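PDB 2INC: toluene, o-xylene monooxygenase oxygenase subunit from Pseudomonas stutzeri, which probably serves as a ferritin-like partner chain without the catalytic metal centre in the hydroxylase complex that oxidises toluene and o-xylene. Local coordinates for residues Thr152-Arg157 against Lys251-Arg256; Glu210-Ile215 against Ser262-Met267; Val218-Val223 against Glu255-Trp260. All coordinates share one frame; numbering follows the deposited sequence.

Contact 1. Residues Thr152-Arg157 against Lys251-Arg256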
loop_
_atom_site.group_PDB
_atom_site.type_symbol
_atom_site.label_atom_id
_atom_site.label_comp_id
_atom_site.label_asym_id
_atom_site.label_seq_id
_atom_site.Cartn_x
_atom_site.Cartn_y
_atom_site.Cartn_z
ATOM N N THR B 152 -1.585 -8.080 -25.768
ATOM C CA THR B 152 -0.155 -8.054 -26.175
ATOM C C THR B 152 0.722 -8.547 -25.018
ATOM O O THR B 152 1.678 -9.330 -25.225
ATOM C CB THR B 152 0.265 -6.647 -26.631
ATOM O OG1 THR B 152 -0.559 -6.300 -27.762
ATOM C CG2 THR B 152 1.694 -6.652 -27.110
ATOM N N ALA B 153 0.436 -8.016 -23.822
ATOM C CA ALA B 153 1.161 -8.419 -22.612
ATOM C C ALA B 153 1.017 -9.918 -22.415
ATOM O O ALA B 153 1.975 -10.590 -22.037
ATOM C CB ALA B 153 0.649 -7.644 -21.418
ATOM N N ASP B 154 -0.199 -10.451 -22.580
ATOM C CA ASP B 154 -0.373 -11.925 -22.516
ATOM C C ASP B 154 0.444 -12.675 -23.543
ATOM O O ASP B 154 0.983 -13.739 -23.235
ATOM C CB ASP B 154 -1.832 -12.304 -22.710
ATOM C CG ASP B 154 -2.720 -11.792 -21.589
ATOM O OD1 ASP B 154 -3.955 -11.702 -21.829
ATOM O OD2 ASP B 154 -2.224 -11.460 -20.469
ATOM N N HIS B 155 0.529 -12.193 -24.781
ATOM C CA HIS B 155 1.292 -12.953 -25.757
ATOM C C HIS B 155 2.764 -12.896 -25.362
ATOM O O HIS B 155 3.489 -13.865 -25.573
ATOM C CB HIS B 155 1.169 -12.345 -27.186
ATOM C CG HIS B 155 -0.218 -12.444 -27.812
ATOM N ND1 HIS B 155 -1.055 -13.536 -27.688
ATOM C CD2 HIS B 155 -0.884 -11.564 -28.583
ATOM C CE1 HIS B 155 -2.174 -13.322 -28.352
ATOM N NE2 HIS B 155 -2.092 -12.137 -28.916
ATOM N N LEU B 156 3.192 -11.791 -24.766
ATOM C CA LEU B 156 4.594 -11.716 -24.256
ATOM C C LEU B 156 4.820 -12.712 -23.096
ATOM O O LEU B 156 5.864 -13.358 -22.980
ATOM C CB LEU B 156 4.897 -10.298 -23.774
ATOM C CG LEU B 156 6.287 -10.055 -23.089
ATOM C CD1 LEU B 156 7.412 -10.658 -23.951
ATOM C CD2 LEU B 156 6.593 -8.596 -22.733
ATOM N N ARG B 157 3.791 -12.858 -22.278
ATOM C CA ARG B 157 3.817 -13.821 -21.182
ATOM C C ARG B 157 4.003 -15.222 -21.772
ATOM O O ARG B 157 4.820 -16.001 -21.266
ATOM C CB ARG B 157 2.468 -13.742 -20.476
ATOM C CG ARG B 157 2.393 -14.643 -19.246
ATOM C CD ARG B 157 0.986 -14.810 -18.836
ATOM N NE ARG B 157 0.912 -15.693 -17.643
ATOM C CZ ARG B 157 -0.108 -16.504 -17.338
ATOM N NH1 ARG B 157 -0.032 -17.269 -16.240
ATOM N NH2 ARG B 157 -1.197 -16.577 -18.088
ATOM N N LYS B 251 -4.370 -20.971 -21.952
ATOM C CA LYS B 251 -5.686 -20.934 -22.554
ATOM C C LYS B 251 -6.644 -20.000 -21.797
ATOM O O LYS B 251 -7.594 -19.515 -22.373
ATOM C CB LYS B 251 -6.267 -22.353 -22.628
ATOM C CG LYS B 251 -7.457 -22.474 -23.561
ATOM C CD LYS B 251 -7.045 -23.049 -24.899
ATOM C CE LYS B 251 -8.140 -22.856 -25.945
ATOM N NZ LYS B 251 -9.019 -24.058 -26.096
ATOM N N ARG B 252 -6.429 -19.797 -20.499
ATOM C CA ARG B 252 -7.256 -18.869 -19.726
ATOM C C ARG B 252 -7.111 -17.442 -20.302
ATOM O O ARG B 252 -8.089 -16.689 -20.365
ATOM C CB ARG B 252 -6.818 -18.855 -18.272
ATOM C CG ARG B 252 -7.135 -20.176 -17.507
ATOM C CD ARG B 252 -6.574 -20.161 -16.050
ATOM N NE ARG B 252 -7.293 -19.245 -15.155
ATOM C CZ ARG B 252 -8.353 -19.592 -14.411
ATOM N NH1 ARG B 252 -8.867 -20.820 -14.452
ATOM N NH2 ARG B 252 -8.915 -18.700 -13.620
ATOM N N ASP B 253 -5.891 -17.086 -20.706
ATOM C CA ASP B 253 -5.671 -15.787 -21.387
ATOM C C ASP B 253 -6.409 -15.799 -22.731
ATOM O O ASP B 253 -7.158 -14.858 -23.086
ATOM C CB ASP B 253 -4.167 -15.540 -21.654
ATOM C CG ASP B 253 -3.364 -15.364 -20.384
ATOM O OD1 ASP B 253 -3.937 -15.074 -19.308
ATOM O OD2 ASP B 253 -2.126 -15.508 -20.438
ATOM N N ALA B 254 -6.249 -16.898 -23.469
ATOM C CA ALA B 254 -6.872 -16.970 -24.792
ATOM C C ALA B 254 -8.400 -16.820 -24.689
ATOM O O ALA B 254 -9.013 -16.163 -25.517
ATOM C CB ALA B 254 -6.510 -18.279 -25.469
ATOM N N GLU B 255 -8.996 -17.463 -23.693
ATOM C CA GLU B 255 -10.441 -17.317 -23.470
ATOM C C GLU B 255 -10.826 -15.861 -23.208
ATOM O O GLU B 255 -11.829 -15.413 -23.712
ATOM C CB GLU B 255 -10.884 -18.214 -22.316
ATOM C CG GLU B 255 -10.961 -19.709 -22.691
ATOM C CD GLU B 255 -10.685 -20.645 -21.449
ATOM O OE1 GLU B 255 -10.924 -20.241 -20.267
ATOM O OE2 GLU B 255 -10.229 -21.794 -21.658
ATOM N N ARG B 256 -10.015 -15.136 -22.445
ATOM C CA ARG B 256 -10.220 -13.689 -22.249
ATOM C C ARG B 256 -10.199 -12.865 -23.554
ATOM O O ARG B 256 -11.063 -12.012 -23.790
ATOM C CB ARG B 256 -9.194 -13.128 -21.263
ATOM C CG ARG B 256 -9.502 -11.706 -20.844
ATOM C CD ARG B 256 -8.720 -11.273 -19.611
ATOM N NE ARG B 256 -7.259 -11.469 -19.767
ATOM C CZ ARG B 256 -6.615 -12.452 -19.165
ATOM N NH1 ARG B 256 -5.305 -12.638 -19.305
ATOM N NH2 ARG B 256 -7.301 -13.285 -18.415
HETATM O O HOH W 1 -5.897 -9.797 -21.345
#

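Contact 2. Residues Glu210-Ile215 against Ser262-Met267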
loop_
_atom_site.group_PDB
_atom_site.type_symbol
_atom_site.label_atom_id
_atom_site.label_comp_id
_atom_site.label_asym_id
_atom_site.label_seq_id
_atom_site.Cartn_x
_atom_site.Cartn_y
_atom_site.Cartn_z
ATOM N N GLU B 210 -9.590 -5.365 -40.507
ATOM C CA GLU B 210 -8.953 -6.574 -41.046
ATOM C C GLU B 210 -7.929 -7.179 -40.104
ATOM O O GLU B 210 -7.814 -8.420 -40.009
ATOM C CB GLU B 210 -8.288 -6.334 -42.390
ATOM C CG GLU B 210 -8.121 -7.691 -43.069
ATOM C CD GLU B 210 -7.571 -7.624 -44.480
ATOM O OE1 GLU B 210 -7.225 -6.519 -44.949
ATOM O OE2 GLU B 210 -7.508 -8.705 -45.114
ATOM N N ALA B 211 -7.154 -6.319 -39.441
ATOM C CA ALA B 211 -6.129 -6.783 -38.487
ATOM C C ALA B 211 -6.752 -7.510 -37.347
ATOM O O ALA B 211 -6.314 -8.606 -36.983
ATOM C CB ALA B 211 -5.265 -5.590 -37.964
ATOM N N PHE B 212 -7.797 -6.924 -36.786
ATOM C CA PHE B 212 -8.589 -7.595 -35.792
ATOM C C PHE B 212 -9.125 -8.955 -36.249
ATOM O O PHE B 212 -9.067 -9.939 -35.500
ATOM C CB PHE B 212 -9.704 -6.664 -35.344
ATOM C CG PHE B 212 -10.748 -7.325 -34.465
ATOM C CD1 PHE B 212 -10.460 -7.667 -33.148
ATOM C CD2 PHE B 212 -12.002 -7.580 -34.969
ATOM C CE1 PHE B 212 -11.399 -8.289 -32.332
ATOM C CE2 PHE B 212 -12.977 -8.207 -34.159
ATOM C CZ PHE B 212 -12.661 -8.546 -32.833
ATOM N N THR B 213 -9.713 -9.010 -37.447
ATOM C CA THR B 213 -10.256 -10.274 -37.949
ATOM C C THR B 213 -9.134 -11.265 -38.181
ATOM O O THR B 213 -9.157 -12.397 -37.682
ATOM C CB THR B 213 -11.073 -10.017 -39.231
ATOM O OG1 THR B 213 -12.098 -9.060 -38.926
ATOM C CG2 THR B 213 -11.694 -11.322 -39.746
ATOM N N ALA B 214 -8.103 -10.855 -38.902
ATOM C CA ALA B 214 -7.068 -11.786 -39.218
ATOM C C ALA B 214 -6.378 -12.319 -37.976
ATOM O O ALA B 214 -6.144 -13.537 -37.880
ATOM C CB ALA B 214 -6.067 -11.193 -40.256
ATOM N N ILE B 215 -6.080 -11.451 -37.006
ATOM C CA ILE B 215 -5.314 -11.896 -35.817
ATOM C C ILE B 215 -6.231 -12.525 -34.770
ATOM O O ILE B 215 -5.964 -13.612 -34.278
ATOM C CB ILE B 215 -4.586 -10.711 -35.149
ATOM C CG1 ILE B 215 -3.594 -10.075 -36.102
ATOM C CG2 ILE B 215 -3.903 -11.176 -33.865
ATOM C CD1 ILE B 215 -2.522 -11.036 -36.526
ATOM N N SER B 262 -15.394 -11.194 -29.028
ATOM C CA SER B 262 -16.799 -11.451 -29.213
ATOM C C SER B 262 -17.633 -10.188 -28.890
ATOM O O SER B 262 -18.560 -9.866 -29.620
ATOM C CB SER B 262 -17.231 -12.677 -28.396
ATOM O OG SER B 262 -18.616 -12.871 -28.595
ATOM N N ALA B 263 -17.264 -9.438 -27.847
ATOM C CA ALA B 263 -18.003 -8.222 -27.508
ATOM C C ALA B 263 -17.901 -7.205 -28.611
ATOM O O ALA B 263 -18.889 -6.532 -28.931
ATOM C CB ALA B 263 -17.575 -7.652 -26.166
ATOM N N LEU B 264 -16.725 -7.108 -29.221
ATOM C CA LEU B 264 -16.529 -6.158 -30.298
ATOM C C LEU B 264 -17.321 -6.525 -31.566
ATOM O O LEU B 264 -17.932 -5.669 -32.192
ATOM C CB LEU B 264 -15.045 -6.004 -30.628
ATOM C CG LEU B 264 -14.654 -4.872 -31.615
ATOM C CD1 LEU B 264 -15.122 -3.498 -31.176
ATOM C CD2 LEU B 264 -13.175 -4.872 -31.820
ATOM N N VAL B 265 -17.291 -7.795 -31.945
ATOM C CA VAL B 265 -18.063 -8.239 -33.112
ATOM C C VAL B 265 -19.537 -7.932 -32.806
ATOM O O VAL B 265 -20.265 -7.387 -33.674
ATOM C CB VAL B 265 -17.856 -9.712 -33.392
ATOM C CG1 VAL B 265 -19.011 -10.274 -34.291
ATOM C CG2 VAL B 265 -16.491 -9.933 -34.038
ATOM N N LYS B 266 -19.959 -8.223 -31.574
ATOM C CA LYS B 266 -21.327 -7.920 -31.174
ATOM C C LYS B 266 -21.671 -6.470 -31.470
ATOM O O LYS B 266 -22.730 -6.144 -32.076
ATOM C CB LYS B 266 -21.546 -8.221 -29.697
ATOM C CG LYS B 266 -22.994 -8.051 -29.269
ATOM C CD LYS B 266 -23.212 -8.529 -27.887
ATOM C CE LYS B 266 -24.613 -8.183 -27.439
ATOM N NZ LYS B 266 -24.751 -8.264 -25.946
ATOM N N MET B 267 -20.803 -5.574 -30.998
ATOM C CA MET B 267 -21.032 -4.163 -31.218
ATOM C C MET B 267 -21.059 -3.835 -32.704
ATOM O O MET B 267 -21.930 -3.106 -33.150
ATOM C CB MET B 267 -19.986 -3.341 -30.475
ATOM C CG MET B 267 -20.086 -1.887 -30.796
ATOM S SD MET B 267 -18.834 -1.043 -29.829
ATOM C CE MET B 267 -19.216 0.653 -30.202
#

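Contact 3. Residues Val218-Val223 against Glu255-Trp260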
loop_
_atom_site.group_PDB
_atom_site.type_symbol
_atom_site.label_atom_id
_atom_site.label_comp_id
_atom_site.label_asym_id
_atom_site.label_seq_id
_atom_site.Cartn_x
_atom_site.Cartn_y
_atom_site.Cartn_z
ATOM N N VAL B 218 -9.288 -15.165 -36.576
ATOM C CA VAL B 218 -8.889 -16.279 -37.424
ATOM C C VAL B 218 -7.600 -16.914 -36.935
ATOM O O VAL B 218 -7.591 -18.095 -36.602
ATOM C CB VAL B 218 -8.755 -15.871 -38.930
ATOM C CG1 VAL B 218 -8.222 -17.047 -39.771
ATOM C CG2 VAL B 218 -10.140 -15.373 -39.465
ATOM N N THR B 219 -6.515 -16.151 -36.901
ATOM C CA THR B 219 -5.226 -16.729 -36.545
ATOM C C THR B 219 -5.200 -17.259 -35.095
ATOM O O THR B 219 -4.837 -18.424 -34.833
ATOM C CB THR B 219 -4.169 -15.692 -36.752
ATOM O OG1 THR B 219 -4.188 -15.348 -38.133
ATOM C CG2 THR B 219 -2.790 -16.237 -36.406
ATOM N N LYS B 220 -5.675 -16.448 -34.146
ATOM C CA LYS B 220 -5.540 -16.857 -32.758
ATOM C C LYS B 220 -6.329 -18.139 -32.440
ATOM O O LYS B 220 -5.799 -19.063 -31.790
ATOM C CB LYS B 220 -5.876 -15.683 -31.805
ATOM C CG LYS B 220 -4.632 -14.825 -31.547
ATOM C CD LYS B 220 -4.874 -13.508 -30.802
ATOM C CE LYS B 220 -5.603 -13.723 -29.509
ATOM N NZ LYS B 220 -4.906 -14.620 -28.553
ATOM N N PRO B 221 -7.604 -18.209 -32.845
ATOM C CA PRO B 221 -8.243 -19.498 -32.513
ATOM C C PRO B 221 -7.571 -20.716 -33.150
ATOM O O PRO B 221 -7.537 -21.745 -32.505
ATOM C CB PRO B 221 -9.712 -19.299 -32.944
ATOM C CG PRO B 221 -9.885 -17.743 -32.786
ATOM C CD PRO B 221 -8.564 -17.258 -33.426
ATOM N N ALA B 222 -6.979 -20.582 -34.343
ATOM C CA ALA B 222 -6.194 -21.667 -34.952
ATOM C C ALA B 222 -4.929 -21.963 -34.155
ATOM O O ALA B 222 -4.594 -23.127 -33.932
ATOM C CB ALA B 222 -5.856 -21.394 -36.404
ATOM N N VAL B 223 -4.176 -20.926 -33.778
ATOM C CA VAL B 223 -2.976 -21.123 -32.938
ATOM C C VAL B 223 -3.339 -21.775 -31.599
ATOM O O VAL B 223 -2.681 -22.716 -31.123
ATOM C CB VAL B 223 -2.245 -19.788 -32.678
ATOM C CG1 VAL B 223 -1.105 -20.014 -31.671
ATOM C CG2 VAL B 223 -1.709 -19.254 -33.970
ATOM N N GLU B 255 -8.996 -17.463 -23.693
ATOM C CA GLU B 255 -10.441 -17.317 -23.470
ATOM C C GLU B 255 -10.826 -15.861 -23.208
ATOM O O GLU B 255 -11.829 -15.413 -23.712
ATOM C CB GLU B 255 -10.884 -18.214 -22.316
ATOM C CG GLU B 255 -10.961 -19.709 -22.691
ATOM C CD GLU B 255 -10.685 -20.645 -21.449
ATOM O OE1 GLU B 255 -10.924 -20.241 -20.267
ATOM O OE2 GLU B 255 -10.229 -21.794 -21.658
ATOM N N ARG B 256 -10.015 -15.136 -22.445
ATOM C CA ARG B 256 -10.220 -13.689 -22.249
ATOM C C ARG B 256 -10.199 -12.865 -23.554
ATOM O O ARG B 256 -11.063 -12.012 -23.790
ATOM C CB ARG B 256 -9.194 -13.128 -21.263
ATOM C CG ARG B 256 -9.502 -11.706 -20.844
ATOM C CD ARG B 256 -8.720 -11.273 -19.611
ATOM N NE ARG B 256 -7.259 -11.469 -19.767
ATOM C CZ ARG B 256 -6.615 -12.452 -19.165
ATOM N NH1 ARG B 256 -5.305 -12.638 -19.305
ATOM N NH2 ARG B 256 -7.301 -13.285 -18.415
ATOM N N HIS B 257 -9.184 -13.103 -24.395
ATOM C CA HIS B 257 -9.112 -12.449 -25.674
ATOM C C HIS B 257 -10.359 -12.734 -26.517
ATOM O O HIS B 257 -10.859 -11.843 -27.189
ATOM C CB HIS B 257 -7.873 -12.900 -26.437
ATOM C CG HIS B 257 -6.608 -12.776 -25.635
ATOM N ND1 HIS B 257 -5.473 -13.519 -25.913
ATOM C CD2 HIS B 257 -6.322 -12.053 -24.521
ATOM C CE1 HIS B 257 -4.522 -13.211 -25.039
ATOM N NE2 HIS B 257 -5.015 -12.336 -24.173
ATOM N N ARG B 258 -10.840 -13.975 -26.486
ATOM C CA ARG B 258 -12.051 -14.302 -27.256
ATOM C C ARG B 258 -13.265 -13.557 -26.692
ATOM O O ARG B 258 -14.167 -13.170 -27.440
ATOM C CB ARG B 258 -12.301 -15.819 -27.273
ATOM C CG ARG B 258 -11.402 -16.609 -28.213
ATOM C CD ARG B 258 -11.521 -18.102 -27.922
ATOM N NE ARG B 258 -10.341 -18.817 -28.425
ATOM C CZ ARG B 258 -10.251 -20.135 -28.430
ATOM N NH1 ARG B 258 -11.271 -20.850 -27.967
ATOM N NH2 ARG B 258 -9.143 -20.733 -28.879
ATOM N N ARG B 259 -13.310 -13.391 -25.384
ATOM C CA ARG B 259 -14.431 -12.659 -24.768
ATOM C C ARG B 259 -14.546 -11.204 -25.254
ATOM O O ARG B 259 -15.634 -10.744 -25.596
ATOM C CB ARG B 259 -14.347 -12.691 -23.255
ATOM C CG ARG B 259 -14.730 -14.072 -22.641
ATOM C CD ARG B 259 -15.058 -13.935 -21.170
ATOM N NE ARG B 259 -13.906 -13.537 -20.352
ATOM C CZ ARG B 259 -13.005 -14.385 -19.860
ATOM N NH1 ARG B 259 -13.074 -15.669 -20.153
ATOM N NH2 ARG B 259 -12.006 -13.952 -19.099
ATOM N N TRP B 260 -13.431 -10.480 -25.324
ATOM C CA TRP B 260 -13.493 -9.101 -25.798
ATOM C C TRP B 260 -13.666 -9.058 -27.306
ATOM O O TRP B 260 -14.336 -8.136 -27.808
ATOM C CB TRP B 260 -12.341 -8.226 -25.294
ATOM C CG TRP B 260 -11.006 -8.271 -26.055
ATOM C CD1 TRP B 260 -9.865 -8.888 -25.652
ATOM C CD2 TRP B 260 -10.668 -7.554 -27.258
ATOM N NE1 TRP B 260 -8.835 -8.646 -26.569
ATOM C CE2 TRP B 260 -9.315 -7.840 -27.556
ATOM C CE3 TRP B 260 -11.378 -6.709 -28.135
ATOM C CZ2 TRP B 260 -8.685 -7.302 -28.639
ATOM C CZ3 TRP B 260 -10.760 -6.212 -29.227
ATOM C CH2 TRP B 260 -9.420 -6.491 -29.484
#

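Contact 1. Residues Thr152-Arg157 against Lys251-Arg256
Asp154 and Asp253 face each other with their carboxylates stacked, the two planes only 8° apart and Asp154 CG 3.8 Å from Asp253 CG. Their closeness is probably offset by the arginines and other donors around them. Arg256 lies roughly perpendicular to Asp154 and donates from NH1 to Asp154 OD1 over 3.0 Å, meeting that oxygen from above the carboxylate plane. The same NH1 reaches Asp253 OD1 at 2.8 Å and clips both acids together; the bend of the Arg256 chain at chi3 (54°) brings the guanidinium back to them. Helices 142-172 and 241-268 run nearly antiparallel here, their local axes 10.4 Å apart, and the four charged residues form a buried salt-bridge network within the ferritin-like helical bundle. Arg157, extended from CG to NE, presents NH2 to the syn side of Asp253 OD2 at 2.7 Å but 31° out of the carboxylate plane, while that oxygen lies almost in the guanidinium plane. Its NE pairs with Glu87, while Asp154 OD2 is bonded to Tyr79 and Asp253 OD2 also takes Trp158 NE1. A water donates to Asp154 OD1 at 2.8 Å and accepts from Arg256 NE at 2.7 Å, adding a second link.

Contact 2. Residues Glu210-Ile215 against Ser262-Met267
Phe212 and Leu264 mark the nearest backbone approach between residues 210-215 and 262-267, yet their CA atoms remain 9.8 Å apart, leaving the meeting to side chains. The two segments belong to helices 208-237 and 241-268, consecutive in the chain and paired as an antiparallel helical hairpin of the ferritin-like bundle. With CG anti to the backbone N (chi1 171°), Phe212 extends its ring across the interval. Leu264 runs antiparallel alongside the ring and sets one methyl, CD2, over the middle of one face: CD2 lies 3.9 Å from the Phe212 centroid and 12° off the ring normal, a well-centred CH-pi contact. Val265 instead comes to the ring edge. Leu217 of the first helix touches both Phe212 and Val265, and Trp208 packs on Leu264, extending the apolar cluster. Were the phenylalanine replaced by an alanine, Leu264 CD2 would probably lose the ring face it covers and a gap is likely to open between the helices. In Val265, CG1 is the branch anti to the backbone N; CG2, beside that N, lies near the ring plane, 3.9 Å from Phe212 CE2.

Contact 3. Residues Val218-Val223 against Glu255-Trp260
Lys220 and His257 join helices 208-237 and 241-268, an antiparallel hairpin of the ferritin-like bundle, through a side-chain hydrogen bond. The lysine is not stretched out. Its chain runs extended through chi2 and then folds at two successive torsions, chi3 54° and chi4 59°, which bring the ammonium group round to the histidine ring edge. There NZ donates to His257 ND1 over 2.9 Å, tilted 18° from the ring plane, while the methylene before it, CE, rests 3.9 Å from His257 CB. The two side chains stand nearly square to each other. Because ND1 accepts, the ring's proton is likely to sit on NE2, which hydrogen-bonds Asp154 on helix 142-172; the imidazole is thus gripped at both nitrogens and its rotation about chi2 should be restricted. Lys220 NZ has a further and stronger mate in Glu224, a turn along its own helix, so the buried ammonium is probably balanced, at least in part, by that carboxylate. The second meeting is looser. Pro221 lacks the amide hydrogen that would tie it to the preceding turn, and helix 208-237 is kinked there; the next backbone bond, from Ala222 N to Val218 O, is weak. Arg258 runs extended from CG to NE, bringing its end close to this kink although its CB does not point straight at it. The guanidinium is held by Glu224 and Glu225, both on the opposing helix, and approaches the proline obliquely, with Arg258 NH2 3.9 Å from Pro221 CA and 4.1 Å from Pro221 O.

Overall arrangement
Helix 241-268 runs through all three contacts, meeting helix 142-172 in contact 1 and helix 208-237 in contacts 2 and 3. Contacts 1 and 3 share Glu255 and Arg256, with centres about 9 Å apart, and are joined where Asp154 OD1 meets His257 NE2 at 2.6 Å. Contact 3 lies inside the chain loop closed by contact 2, about 10 Å between centres; Phe212 CE1 touches Trp260 CZ3 at 3.8 Å. Along the shared helix, the salt bridges of contact 1 give way to apolar packing in contact 2, about 16 Å away between centres. In related hydroxylases the diiron site lies in the larger subunit; the metal-free salt bridges of contact 1 may occupy a comparable interior.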